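Local coordinates for fucoxanthin chlorophyll a/c-binding protein Lhcq11 (Chaetoceros gracilis, PDB 6L4U) that binds chlorophylls a and c and carotenoids such as fucoxanthin, and probably harvests light and passes the excitation energy on to a photosystem, at residues 164-169 / 186-190. Residues are numbered along the deposited sequence; the frame is centred on the assembly and turned at random.
With KC1 (Chlorophyll c1), chain B.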
loop_
_atom_site.group_PDB
_atom_site.type_symbol
_atom_site.label_atom_id
_atom_site.label_comp_id
_atom_site.label_asym_id
_atom_site.label_seq_id
_atom_site.Cartn_x
_atom_site.Cartn_y
_atom_site.Cartn_z
ATOM N N HIS Y 164 54.386 -24.782 -28.010
ATOM C CA HIS Y 164 55.056 -24.425 -29.250
ATOM C C HIS Y 164 55.189 -25.600 -30.208
ATOM O O HIS Y 164 55.529 -25.378 -31.373
ATOM C CB HIS Y 164 56.430 -23.826 -28.943
ATOM C CG HIS Y 164 56.369 -22.438 -28.380
ATOM N ND1 HIS Y 164 56.279 -22.188 -27.028
ATOM C CD2 HIS Y 164 56.388 -21.226 -28.986
ATOM C CE1 HIS Y 164 56.240 -20.883 -26.826
ATOM N NE2 HIS Y 164 56.311 -20.275 -27.996
ATOM N N ASP Y 165 54.943 -26.833 -29.751
ATOM C CA ASP Y 165 54.795 -27.957 -30.673
ATOM C C ASP Y 165 53.632 -27.719 -31.621
ATOM O O ASP Y 165 53.820 -27.601 -32.837
ATOM C CB ASP Y 165 54.575 -29.254 -29.894
ATOM C CG ASP Y 165 55.066 -30.479 -30.633
ATOM O OD1 ASP Y 165 55.191 -30.430 -31.874
ATOM O OD2 ASP Y 165 55.307 -31.505 -29.965
ATOM N N GLU Y 166 52.422 -27.606 -31.068
ATOM C CA GLU Y 166 51.226 -27.349 -31.859
ATOM C C GLU Y 166 51.241 -25.978 -32.515
ATOM O O GLU Y 166 50.586 -25.795 -33.547
ATOM C CB GLU Y 166 49.990 -27.480 -30.975
ATOM C CG GLU Y 166 49.748 -28.873 -30.434
ATOM C CD GLU Y 166 48.280 -29.145 -30.182
ATOM O OE1 GLU Y 166 47.490 -28.179 -30.135
ATOM O OE2 GLU Y 166 47.915 -30.328 -30.033
ATOM N N LEU Y 167 51.968 -25.015 -31.944
ATOM C CA LEU Y 167 52.074 -23.694 -32.553
ATOM C C LEU Y 167 52.923 -23.736 -33.819
ATOM O O LEU Y 167 52.507 -23.231 -34.867
ATOM C CB LEU Y 167 52.648 -22.696 -31.545
ATOM C CG LEU Y 167 52.499 -21.207 -31.868
ATOM C CD1 LEU Y 167 52.155 -20.429 -30.616
ATOM C CD2 LEU Y 167 53.766 -20.647 -32.489
ATOM N N PHE Y 168 54.116 -24.331 -33.741
ATOM C CA PHE Y 168 54.956 -24.448 -34.928
ATOM C C PHE Y 168 54.419 -25.491 -35.895
ATOM O O PHE Y 168 54.799 -25.483 -37.071
ATOM C CB PHE Y 168 56.399 -24.799 -34.555
ATOM C CG PHE Y 168 57.068 -23.797 -33.658
ATOM C CD1 PHE Y 168 56.727 -22.458 -33.700
ATOM C CD2 PHE Y 168 58.058 -24.200 -32.775
ATOM C CE1 PHE Y 168 57.347 -21.553 -32.870
ATOM C CE2 PHE Y 168 58.675 -23.286 -31.940
ATOM C CZ PHE Y 168 58.320 -21.963 -31.997
ATOM N N HIS Y 169 53.559 -26.393 -35.417
ATOM C CA HIS Y 169 52.801 -27.260 -36.313
ATOM C C HIS Y 169 51.865 -26.452 -37.200
ATOM O O HIS Y 169 51.597 -26.833 -38.340
ATOM C CB HIS Y 169 52.004 -28.282 -35.503
ATOM C CG HIS Y 169 52.681 -29.607 -35.356
ATOM N ND1 HIS Y 169 52.908 -30.447 -36.423
ATOM C CD2 HIS Y 169 53.173 -30.242 -34.268
ATOM C CE1 HIS Y 169 53.512 -31.541 -35.999
ATOM N NE2 HIS Y 169 53.689 -31.441 -34.695
ATOM N N LYS Y 186 55.954 -35.390 -36.958
ATOM C CA LYS Y 186 57.110 -34.562 -37.289
ATOM C C LYS Y 186 57.537 -33.662 -36.131
ATOM O O LYS Y 186 58.695 -33.234 -36.101
ATOM C CB LYS Y 186 56.836 -33.740 -38.546
ATOM C CG LYS Y 186 55.723 -32.751 -38.394
ATOM C CD LYS Y 186 55.518 -31.945 -39.643
ATOM C CE LYS Y 186 54.427 -30.934 -39.412
ATOM N NZ LYS Y 186 53.088 -31.554 -39.255
ATOM N N ASN Y 187 56.616 -33.338 -35.209
ATOM C CA ASN Y 187 56.901 -32.819 -33.856
ATOM C C ASN Y 187 57.757 -31.543 -33.898
ATOM O O ASN Y 187 58.923 -31.530 -33.498
ATOM C CB ASN Y 187 57.556 -33.927 -33.010
ATOM C CG ASN Y 187 57.609 -33.620 -31.502
ATOM O OD1 ASN Y 187 57.791 -32.486 -31.058
ATOM N ND2 ASN Y 187 57.450 -34.669 -30.705
ATOM N N MET Y 188 57.173 -30.472 -34.426
ATOM C CA MET Y 188 57.958 -29.297 -34.802
ATOM C C MET Y 188 58.253 -28.422 -33.587
ATOM O O MET Y 188 57.467 -27.555 -33.214
ATOM C CB MET Y 188 57.241 -28.500 -35.882
ATOM C CG MET Y 188 57.532 -28.978 -37.291
ATOM S SD MET Y 188 57.265 -27.694 -38.525
ATOM C CE MET Y 188 57.990 -26.285 -37.686
ATOM N N VAL Y 189 59.406 -28.662 -32.966
ATOM C CA VAL Y 189 60.078 -27.711 -32.079
ATOM C C VAL Y 189 61.561 -27.706 -32.441
ATOM O O VAL Y 189 62.179 -28.775 -32.551
ATOM C CB VAL Y 189 59.854 -28.028 -30.587
ATOM C CG1 VAL Y 189 58.496 -27.542 -30.123
ATOM C CG2 VAL Y 189 59.950 -29.522 -30.329
ATOM N N PRO Y 190 62.166 -26.542 -32.683
ATOM C CA PRO Y 190 63.574 -26.516 -33.110
ATOM C C PRO Y 190 64.523 -26.593 -31.921
ATOM O O PRO Y 190 64.473 -25.765 -31.008
ATOM C CB PRO Y 190 63.695 -25.178 -33.846
ATOM C CG PRO Y 190 62.630 -24.323 -33.266
ATOM C CD PRO Y 190 61.511 -25.235 -32.852
HETATM N NB KC1 B . 44.316 -29.064 -29.628
HETATM N ND KC1 B . 46.923 -25.987 -30.070
HETATM C C1A KC1 B . 45.173 -26.367 -32.733
HETATM C C1B KC1 B . 43.640 -29.716 -30.571
HETATM C C1C KC1 B . 45.889 -28.385 -27.079
HETATM C C1D KC1 B . 47.902 -25.299 -29.280
HETATM C C2A KC1 B . 44.351 -26.439 -34.014
HETATM C C2B KC1 B . 43.027 -31.000 -30.144
HETATM C C2C KC1 B . 46.274 -28.001 -25.695
HETATM C C2D KC1 B . 48.529 -24.118 -29.914
HETATM C C3A KC1 B . 43.508 -27.678 -33.770
HETATM C C3B KC1 B . 43.482 -31.083 -28.741
HETATM C C3C KC1 B . 47.250 -26.921 -25.914
HETATM C C3D KC1 B . 47.811 -24.125 -31.218
HETATM C C4A KC1 B . 44.006 -28.052 -32.416
HETATM C C4B KC1 B . 44.254 -29.828 -28.536
HETATM C C4C KC1 B . 47.303 -26.829 -27.393
HETATM C C4D KC1 B . 46.943 -25.207 -31.216
HETATM C CAA KC1 B . 45.064 -26.677 -35.341
HETATM C CAB KC1 B . 43.207 -32.144 -27.748
HETATM C CAC KC1 B . 48.015 -26.112 -24.896
HETATM C CAD KC1 B . 47.670 -23.446 -32.529
HETATM C CBA KC1 B . 44.975 -25.490 -36.296
HETATM C CBB KC1 B . 42.434 -31.894 -26.709
HETATM C CBC KC1 B . 47.106 -24.967 -24.507
HETATM C CBD KC1 B . 46.638 -24.139 -33.316
HETATM C CED KC1 B . 44.411 -21.328 -34.735
HETATM C CGA KC1 B . 43.599 -25.301 -36.887
HETATM C CGD KC1 B . 45.507 -23.168 -33.469
HETATM C CHA KC1 B . 46.187 -25.281 -32.477
HETATM C CHB KC1 B . 43.437 -29.138 -31.900
HETATM C CHC KC1 B . 44.905 -29.468 -27.267
HETATM C CHD KC1 B . 48.214 -25.807 -27.947
HETATM C CMA KC1 B . 42.029 -27.315 -33.665
HETATM C CMB KC1 B . 42.197 -31.977 -30.925
HETATM C CMC KC1 B . 45.797 -28.555 -24.378
HETATM C CMD KC1 B . 49.564 -23.103 -29.519
HETATM N NA KC1 B . 44.933 -27.274 -31.855
HETATM N NC KC1 B . 46.480 -27.677 -28.065
HETATM O O1A KC1 B . 43.314 -24.250 -37.435
HETATM O O1D KC1 B . 44.629 -23.100 -32.627
HETATM O O2A KC1 B . 42.598 -26.351 -36.826
HETATM O O2D KC1 B . 45.443 -22.303 -34.634
HETATM O OBD KC1 B . 48.304 -22.402 -32.919
HETATM MG MG KC1 B . 45.487 -27.409 -29.857
#
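Lys186 runs alongside His169 from CG to NZ, the two side chains sliding past each other in opposite directions. From CB of Lys186, which stands clear of the ring, the chain runs to CG, 3.5 Å from CE1 of His169; CD passes more loosely, CE returns to ND1, and a bend at the last torsion (chi4 -69°) brings NZ to the ring edge. There NZ donates a hydrogen bond of 3.0 Å to His169 ND1, only 2° out of the imidazole plane; lysine suits the place because its long chain ends in an ammonium that also bonds Thr183 O. Histidine offers a flat acceptor at one edge and still packs against Tyr178 and His97; an alanine here would probably deprive the ammonium of its imidazole acceptor and open a gap beside these two rings. The preceding residue, Phe168, directs its CB toward the loop: Met188 O lies in its ring plane at the edge, 3.4 Å from CD2, and Pro190 CD, rigid and apolar, sits 3.6 Å from CE2. The methyl CE of Met188 packs on Phe168 CB at 3.8 Å. Away from the loop, Glu166 OE1 ligates the magnesium of a chlorophyll c1, and His164 NE2 that of another. In this chlorophyll a/b-binding family protein, the contact thus lays the loop between helices 148-171 and 208-230 against the last turns of the former, beside its pigments.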